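Local atomic coordinates of poly-beta-1,6-N-acetyl-D-glucosamine N-deacetylase (Aggregatibacter actinomycetemcomitans, PDB entry 4U10), a protein that probably removes N-acetyl groups from poly-beta-1,6-N-acetyl-D-glucosamine, with this chain comprising its metal-binding polysaccharide deacetylase portion. Residues H10-D15 against N82-I87; Q27-N32 against L248-E253. All blocks are in the same frame, centred on the assembly; numbering follows the deposited sequence.

Interaction 1: residues H10-D15 against N82-I87; sequences HSVVDD and NVIYPI. With ZN (zinc ion), chain D.
V12, at the end of strand 3-13, packs against V83 and I84 of helix 79-91, the helix of the beta-alpha-beta crossover that links the parallel strands 68-75 and 95-99 of the polysaccharide deacetylase fold. Followed outward, V12 meets I84 with CB and CG2 and V83 with CG1. Its CB rests on I84 CG1 at 3.7 Å. CG1, anti to the backbone N (chi1 -177°), is turned to V83 and reaches V83 CG1 at 4.0 Å. The other branch, CG2, lies beside the end of the isoleucine, 3.8 Å from I84 CD1. V12 and I84 cross at about a right angle, the CG1-CD1 arm of I84 lying against both CB and CG2 of the valine. V83, in a wider pi-type turn of the helix, also packs on the strand backbone: its CB and both methyls lie against V12 O, V83 CG1 nearest at 3.4 Å. A31, at the start of helix 31-42, adds apolar contacts to both V12 and V83.

Towards the exposed end of the contact, D14 runs past V83 in the opposite direction and is loosely linked to the helix by a water, which donates to D14 OD2 at 2.8 Å and only weakly to N82 O. At the buried end, in an irregular part of the broken strand 3-13, H10 binds zinc. D74 OD2 is a further ligand of the same zinc ion, and a water lies in the plane of the imidazole at its edge, bound to the same metal as H10 NE2, whose bond to the zinc is 2.2 Å long.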
ATOM      1  N   HIS A  10      -7.809   1.181   0.731  1.00 14.57           N
ATOM      2  CA  HIS A  10      -7.245   2.324   1.465  1.00 15.61           C
ATOM      3  C   HIS A  10      -7.966   2.403   2.800  1.00 14.68           C
ATOM      4  O   HIS A  10      -7.844   1.458   3.636  1.00 15.75           O
ATOM      5  CB  HIS A  10      -7.341   3.587   0.592  1.00 15.55           C
ATOM      6  CG  HIS A  10      -6.454   3.503  -0.599  1.00 15.39           C
ATOM      7  ND1 HIS A  10      -6.789   2.772  -1.716  1.00 16.01           N
ATOM      8  CD2 HIS A  10      -5.198   3.940  -0.799  1.00 15.12           C
ATOM      9  CE1 HIS A  10      -5.797   2.792  -2.579  1.00 15.82           C
ATOM     10  NE2 HIS A  10      -4.818   3.507  -2.052  1.00 16.95           N
ATOM     11  N   SER A  11      -8.720   3.463   3.029  1.00 13.98           N
ATOM     12  CA  SER A  11      -9.438   3.540   4.285  1.00 15.59           C
ATOM     13  C   SER A  11     -10.764   2.796   4.202  1.00 15.61           C
ATOM     14  O   SER A  11     -11.391   2.712   3.118  1.00 16.54           O
ATOM     15  CB  SER A  11      -9.651   4.965   4.721  1.00 15.35           C
ATOM     16  OG  SER A  11      -9.903   4.974   6.058  1.00 16.60           O
ATOM     17  N   VAL A  12     -11.180   2.309   5.374  1.00 15.46           N
ATOM     18  CA  VAL A  12     -12.420   1.558   5.618  1.00 15.71           C
ATOM     19  C   VAL A  12     -13.035   2.102   6.927  1.00 16.15           C
ATOM     20  O   VAL A  12     -12.392   2.163   7.954  1.00 17.24           O
ATOM     21  CB  VAL A  12     -12.242   0.034   5.697  1.00 14.79           C
ATOM     22  CG1 VAL A  12     -13.604  -0.660   5.867  1.00 15.98           C
ATOM     23  CG2 VAL A  12     -11.602  -0.527   4.437  1.00 14.02           C
ATOM     24  N   VAL A  13     -14.277   2.569   6.846  1.00 17.59           N
ATOM     25  CA  VAL A  13     -14.943   3.225   7.943  1.00 17.94           C
ATOM     26  C   VAL A  13     -16.268   2.472   8.213  1.00 18.78           C
ATOM     27  O   VAL A  13     -16.844   1.835   7.296  1.00 18.11           O
ATOM     28  CB  VAL A  13     -15.201   4.727   7.648  1.00 19.55           C
ATOM     29  CG1 VAL A  13     -13.905   5.467   7.558  1.00 19.52           C
ATOM     30  CG2 VAL A  13     -15.996   4.940   6.383  1.00 19.49           C
ATOM     31  N   ASP A  14     -16.770   2.552   9.446  1.00 21.32           N
ATOM     32  CA  ASP A  14     -18.060   1.954   9.774  1.00 24.50           C
ATOM     33  C   ASP A  14     -19.210   2.663   9.050  1.00 23.65           C
ATOM     34  O   ASP A  14     -20.152   2.027   8.596  1.00 27.72           O
ATOM     35  CB  ASP A  14     -18.291   1.946  11.277  1.00 28.12           C
ATOM     36  CG  ASP A  14     -17.518   0.821  11.961  1.00 35.08           C
ATOM     37  OD1 ASP A  14     -17.238  -0.243  11.324  1.00 37.71           O
ATOM     38  OD2 ASP A  14     -17.167   1.012  13.129  1.00 41.37           O
ATOM     39  N   ASP A  15     -19.111   3.968   8.932  1.00 21.25           N
ATOM     40  CA  ASP A  15     -20.083   4.807   8.137  1.00 19.36           C
ATOM     41  C   ASP A  15     -20.566   4.144   6.827  1.00 19.13           C
ATOM     42  O   ASP A  15     -19.753   3.799   5.926  1.00 19.76           O
ATOM     43  CB  ASP A  15     -19.359   6.137   7.877  1.00 18.85           C
ATOM     44  CG  ASP A  15     -20.212   7.172   7.187  1.00 20.66           C
ATOM     45  OD1 ASP A  15     -21.438   7.084   7.238  1.00 21.11           O
ATOM     46  OD2 ASP A  15     -19.632   8.104   6.558  1.00 23.86           O
ATOM     47  N   ASN A  82      -8.265   0.304  13.752  1.00 15.98           N
ATOM     48  CA  ASN A  82      -9.564   0.464  14.413  1.00 17.38           C
ATOM     49  C   ASN A  82     -10.760  -0.244  13.768  1.00 17.67           C
ATOM     50  O   ASN A  82     -11.748  -0.498  14.450  1.00 16.57           O
ATOM     51  CB  ASN A  82      -9.978   1.946  14.515  1.00 19.42           C
ATOM     52  CG  ASN A  82      -9.051   2.740  15.383  1.00 21.88           C
ATOM     53  OD1 ASN A  82      -8.456   2.206  16.323  1.00 24.83           O
ATOM     54  ND2 ASN A  82      -8.846   4.021  15.034  1.00 23.71           N
ATOM     55  N   VAL A  83     -10.703  -0.483  12.466  1.00 16.31           N
ATOM     56  CA  VAL A  83     -11.829  -0.975  11.733  1.00 16.25           C
ATOM     57  C   VAL A  83     -11.398  -2.243  11.027  1.00 17.18           C
ATOM     58  O   VAL A  83     -11.999  -3.277  11.237  1.00 20.33           O
ATOM     59  CB  VAL A  83     -12.336   0.056  10.713  1.00 16.54           C
ATOM     60  CG1 VAL A  83     -13.434  -0.542   9.816  1.00 18.88           C
ATOM     61  CG2 VAL A  83     -12.825   1.323  11.418  1.00 17.10           C
ATOM     62  N   ILE A  84     -10.298  -2.203  10.296  1.00 15.94           N
ATOM     63  CA  ILE A  84      -9.932  -3.323   9.443  1.00 15.29           C
ATOM     64  C   ILE A  84      -9.413  -4.520  10.239  1.00 15.24           C
ATOM     65  O   ILE A  84      -9.824  -5.654  10.018  1.00 15.90           O
ATOM     66  CB  ILE A  84      -8.914  -2.860   8.397  1.00 15.87           C
ATOM     67  CG1 ILE A  84      -9.587  -1.872   7.447  1.00 15.79           C
ATOM     68  CG2 ILE A  84      -8.396  -4.040   7.591  1.00 15.85           C
ATOM     69  CD1 ILE A  84      -8.645  -0.873   6.852  1.00 17.53           C
ATOM     70  N   TYR A  85      -8.491  -4.273  11.146  1.00 15.94           N
ATOM     71  CA  TYR A  85      -7.736  -5.318  11.788  1.00 16.28           C
ATOM     72  C   TYR A  85      -8.633  -6.284  12.555  1.00 18.50           C
ATOM     73  O   TYR A  85      -8.532  -7.479  12.354  1.00 21.10           O
ATOM     74  CB  TYR A  85      -6.602  -4.660  12.616  1.00 17.01           C
ATOM     75  CG  TYR A  85      -5.786  -5.576  13.473  1.00 17.63           C
ATOM     76  CD1 TYR A  85      -5.129  -6.643  12.927  1.00 17.95           C
ATOM     77  CD2 TYR A  85      -5.641  -5.339  14.863  1.00 18.87           C
ATOM     78  CE1 TYR A  85      -4.370  -7.500  13.736  1.00 18.06           C
ATOM     79  CE2 TYR A  85      -4.883  -6.174  15.668  1.00 18.68           C
ATOM     80  CZ  TYR A  85      -4.253  -7.235  15.103  1.00 18.53           C
ATOM     81  OH  TYR A  85      -3.518  -8.060  15.880  1.00 17.55           O
ATOM     82  N   PRO A  86      -9.595  -5.779  13.350  1.00 17.75           N
ATOM     83  CA  PRO A  86     -10.516  -6.697  14.022  1.00 19.43           C
ATOM     84  C   PRO A  86     -11.237  -7.670  13.032  1.00 18.85           C
ATOM     85  O   PRO A  86     -11.406  -8.848  13.350  1.00 18.02           O
ATOM     86  CB  PRO A  86     -11.522  -5.776  14.716  1.00 19.74           C
ATOM     87  CG  PRO A  86     -10.906  -4.412  14.738  1.00 21.21           C
ATOM     88  CD  PRO A  86      -9.870  -4.371  13.641  1.00 19.82           C
ATOM     89  N   ILE A  87     -11.587  -7.162  11.853  1.00 16.19           N
ATOM     90  CA  ILE A  87     -12.216  -7.925  10.805  1.00 17.49           C
ATOM     91  C   ILE A  87     -11.249  -8.946  10.251  1.00 17.32           C
ATOM     92  O   ILE A  87     -11.619 -10.098  10.081  1.00 17.00           O
ATOM     93  CB  ILE A  87     -12.769  -7.021   9.692  1.00 17.91           C
ATOM     94  CG1 ILE A  87     -13.919  -6.156  10.238  1.00 19.37           C
ATOM     95  CG2 ILE A  87     -13.331  -7.861   8.523  1.00 18.92           C
ATOM     96  CD1 ILE A  87     -14.306  -5.000   9.319  1.00 18.51           C
TER
HETATM   97 ZN    ZN D 402      -2.769   3.401  -2.706  1.00 14.71          ZN
HETATM   98  O   HOH W   1     -15.188  -0.844  13.974  1.00 43.16           O
HETATM   99  O   HOH W   2      -1.761   5.108  -2.432  1.00  6.17           O

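Interaction 2: residues Q27-N32 against L248-E253; sequences QTISAN and LLIDTE
Q27 and L249 meet at about a right angle, where two short chain segments come together in the parallel part of the mixed central sheet of the polysaccharide deacetylase fold: strands 29-30 and 248-249 both pair in parallel with strand 3-13, the first through S11 and V13, the second through V6 and A8. The glutamine touches with its aliphatic part. Its CG, anti to the carbonyl carbon (chi1 -81°), lies 3.8 Å from L249 CD1 and also comes close to a backbone carbonyl, 3.1 Å from I250 O. The bend at chi2 then carries the amide past the second leucine methyl, so that Q27 CD is 4.1 Å from L249 CD2. L249 in turn packs on the zinc ligand H10, which is consistent with a second-shell position beside the metal site.

I29 and I250 are set obliquely to one another and meet through I29 CD1 and I250 CG2, both side chains also touching Y9 of strand 3-13. The branches of I29 divide the work: while CD1 reaches I250, CG2 lies against the peptide that follows D251, 3.7 Å from T252 N. T252 turns its methyl inward, CG2 approaching T28 O at 3.5 Å, and leaves its hydroxyl to its own segment. There T252 OG1 donates to E253 OE2, and an Asx turn rounds the chain: D251 OD1 accepts from E253 N at 2.9 Å. That bond is bent to 135° at the hydrogen and reaches the anti side of the carboxylate, 16° out of its plane.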
ATOM      1  N   GLN A  27     -11.049   6.606  -2.404  1.00 21.17           N
ATOM      2  CA  GLN A  27     -11.299   5.154  -2.284  1.00 21.46           C
ATOM      3  C   GLN A  27     -11.686   4.675  -0.893  1.00 20.99           C
ATOM      4  O   GLN A  27     -11.515   3.481  -0.566  1.00 19.69           O
ATOM      5  CB  GLN A  27     -10.083   4.381  -2.812  1.00 24.00           C
ATOM      6  CG  GLN A  27     -10.109   4.287  -4.338  1.00 26.45           C
ATOM      7  CD  GLN A  27      -9.814   5.606  -5.040  1.00 30.38           C
ATOM      8  OE1 GLN A  27      -8.717   6.145  -4.911  1.00 28.94           O
ATOM      9  NE2 GLN A  27     -10.791   6.103  -5.834  1.00 32.89           N
ATOM     10  N   THR A  28     -12.168   5.580  -0.037  1.00 18.77           N
ATOM     11  CA  THR A  28     -12.657   5.148   1.250  1.00 19.31           C
ATOM     12  C   THR A  28     -13.958   4.344   1.052  1.00 19.89           C
ATOM     13  O   THR A  28     -14.845   4.767   0.325  1.00 21.62           O
ATOM     14  CB  THR A  28     -12.894   6.319   2.218  1.00 18.81           C
ATOM     15  OG1 THR A  28     -11.676   7.050   2.428  1.00 17.95           O
ATOM     16  CG2 THR A  28     -13.453   5.867   3.561  1.00 19.12           C
ATOM     17  N   ILE A  29     -14.053   3.154   1.665  1.00 17.56           N
ATOM     18  CA  ILE A  29     -15.268   2.339   1.572  1.00 16.00           C
ATOM     19  C   ILE A  29     -15.803   2.012   2.979  1.00 16.58           C
ATOM     20  O   ILE A  29     -15.167   2.361   3.961  1.00 14.88           O
ATOM     21  CB  ILE A  29     -15.031   1.060   0.795  1.00 16.94           C
ATOM     22  CG1 ILE A  29     -14.103   0.115   1.556  1.00 14.62           C
ATOM     23  CG2 ILE A  29     -14.472   1.369  -0.565  1.00 16.25           C
ATOM     24  CD1 ILE A  29     -14.082  -1.252   0.920  1.00 15.64           C
ATOM     25  N   SER A  30     -16.982   1.376   3.040  1.00 17.49           N
ATOM     26  CA  SER A  30     -17.632   1.027   4.285  1.00 18.82           C
ATOM     27  C   SER A  30     -17.133  -0.340   4.681  1.00 17.46           C
ATOM     28  O   SER A  30     -16.730  -1.163   3.839  1.00 18.33           O
ATOM     29  CB  SER A  30     -19.188   0.991   4.164  1.00 19.25           C
ATOM     30  OG  SER A  30     -19.566  -0.031   3.244  1.00 19.36           O
ATOM     31  N   ALA A  31     -17.145  -0.555   5.974  1.00 18.47           N
ATOM     32  CA  ALA A  31     -16.803  -1.834   6.539  1.00 18.86           C
ATOM     33  C   ALA A  31     -17.789  -2.888   5.996  1.00 19.51           C
ATOM     34  O   ALA A  31     -17.398  -4.010   5.736  1.00 21.93           O
ATOM     35  CB  ALA A  31     -16.839  -1.732   8.037  1.00 19.40           C
ATOM     36  N   ASN A  32     -19.060  -2.533   5.767  1.00 20.47           N
ATOM     37  CA  ASN A  32     -19.997  -3.528   5.199  1.00 22.06           C
ATOM     38  C   ASN A  32     -19.573  -4.000   3.836  1.00 20.69           C
ATOM     39  O   ASN A  32     -19.650  -5.225   3.514  1.00 19.92           O
ATOM     40  CB  ASN A  32     -21.427  -2.968   5.128  1.00 29.08           C
ATOM     41  CG  ASN A  32     -22.446  -4.036   4.749  1.00 37.13           C
ATOM     42  OD1 ASN A  32     -22.856  -4.835   5.590  1.00 36.02           O
ATOM     43  ND2 ASN A  32     -22.835  -4.079   3.460  1.00 36.81           N
ATOM     44  N   LEU A 248      -5.988  -4.837  -8.040  1.00 18.33           N
ATOM     45  CA  LEU A 248      -7.233  -4.172  -8.325  1.00 19.03           C
ATOM     46  C   LEU A 248      -7.480  -3.031  -7.333  1.00 18.24           C
ATOM     47  O   LEU A 248      -7.562  -3.265  -6.135  1.00 16.83           O
ATOM     48  CB  LEU A 248      -8.379  -5.200  -8.251  1.00 21.82           C
ATOM     49  CG  LEU A 248      -9.764  -4.613  -8.497  1.00 22.35           C
ATOM     50  CD1 LEU A 248      -9.849  -4.011  -9.893  1.00 22.45           C
ATOM     51  CD2 LEU A 248     -10.743  -5.734  -8.270  1.00 23.35           C
ATOM     52  N   LEU A 249      -7.625  -1.804  -7.814  1.00 16.67           N
ATOM     53  CA  LEU A 249      -7.992  -0.689  -6.924  1.00 17.52           C
ATOM     54  C   LEU A 249      -9.440  -0.739  -6.518  1.00 17.29           C
ATOM     55  O   LEU A 249     -10.317  -0.629  -7.372  1.00 16.48           O
ATOM     56  CB  LEU A 249      -7.731   0.659  -7.626  1.00 19.19           C
ATOM     57  CG  LEU A 249      -8.083   1.949  -6.882  1.00 18.75           C
ATOM     58  CD1 LEU A 249      -7.276   2.023  -5.616  1.00 19.34           C
ATOM     59  CD2 LEU A 249      -7.856   3.196  -7.725  1.00 18.48           C
ATOM     60  N   ILE A 250      -9.710  -0.891  -5.223  1.00 16.73           N
ATOM     61  CA  ILE A 250     -11.047  -1.010  -4.740  1.00 18.41           C
ATOM     62  C   ILE A 250     -11.695   0.378  -4.583  1.00 19.07           C
ATOM     63  O   ILE A 250     -11.095   1.311  -4.083  1.00 17.32           O
ATOM     64  CB  ILE A 250     -11.074  -1.762  -3.389  1.00 18.60           C
ATOM     65  CG1 ILE A 250     -10.385  -3.151  -3.481  1.00 18.36           C
ATOM     66  CG2 ILE A 250     -12.495  -1.896  -2.906  1.00 20.65           C
ATOM     67  CD1 ILE A 250     -11.147  -4.185  -4.317  1.00 19.77           C
ATOM     68  N   ASP A 251     -12.950   0.513  -4.972  1.00 21.10           N
ATOM     69  CA  ASP A 251     -13.704   1.730  -4.605  1.00 22.38           C
ATOM     70  C   ASP A 251     -15.130   1.347  -4.216  1.00 24.65           C
ATOM     71  O   ASP A 251     -15.515   0.133  -4.265  1.00 18.45           O
ATOM     72  CB  ASP A 251     -13.688   2.763  -5.748  1.00 25.22           C
ATOM     73  CG  ASP A 251     -14.149   2.187  -7.100  1.00 25.74           C
ATOM     74  OD1 ASP A 251     -15.251   1.606  -7.221  1.00 28.68           O
ATOM     75  OD2 ASP A 251     -13.413   2.382  -8.080  1.00 27.62           O
ATOM     76  N   THR A 252     -15.922   2.349  -3.832  1.00 25.41           N
ATOM     77  CA  THR A 252     -17.312   2.091  -3.415  1.00 24.70           C
ATOM     78  C   THR A 252     -18.176   1.473  -4.483  1.00 25.99           C
ATOM     79  O   THR A 252     -19.239   1.016  -4.127  1.00 29.33           O
ATOM     80  CB  THR A 252     -18.045   3.344  -3.017  1.00 23.08           C
ATOM     81  OG1 THR A 252     -17.929   4.230  -4.098  1.00 19.91           O
ATOM     82  CG2 THR A 252     -17.475   3.963  -1.790  1.00 25.51           C
ATOM     83  N   GLU A 253     -17.767   1.489  -5.754  1.00 26.63           N
ATOM     84  CA  GLU A 253     -18.508   0.790  -6.844  1.00 31.76           C
ATOM     85  C   GLU A 253     -17.979  -0.592  -7.169  1.00 29.83           C
ATOM     86  O   GLU A 253     -18.434  -1.240  -8.116  1.00 28.22           O
ATOM     87  CB  GLU A 253     -18.503   1.575  -8.154  1.00 35.44           C
ATOM     88  CG  GLU A 253     -19.672   2.533  -8.298  1.00 41.88           C
ATOM     89  CD  GLU A 253     -19.449   3.822  -7.549  1.00 46.56           C
ATOM     90  OE1 GLU A 253     -19.373   4.902  -8.211  1.00 56.39           O
ATOM     91  OE2 GLU A 253     -19.339   3.754  -6.293  1.00 54.87           O
TER

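In the fold
From the N terminus, strand 3-13 supplies the first half of interaction 1, and the chain soon returns as strand 29-30 and helix 31-42 to begin interaction 2. Interaction 1 closes at helix 79-91, enclosing 66 residues; interaction 2 closes later at 248-253, spanning 215. Their segments alternate, so the two loops cross rather than nest. They meet at strand 3-13, which pairs with both strands of interaction 2: V13 O is 2.7 Å from A31 N, a probable hydrogen bond, and H10 CE1 touches L249 CD1. Interaction 1 ties the end of that strand to helix 79-91; interaction 2 joins its parallel neighbours 29-30 and 248-249, beside the zinc ion held by H10 and D74.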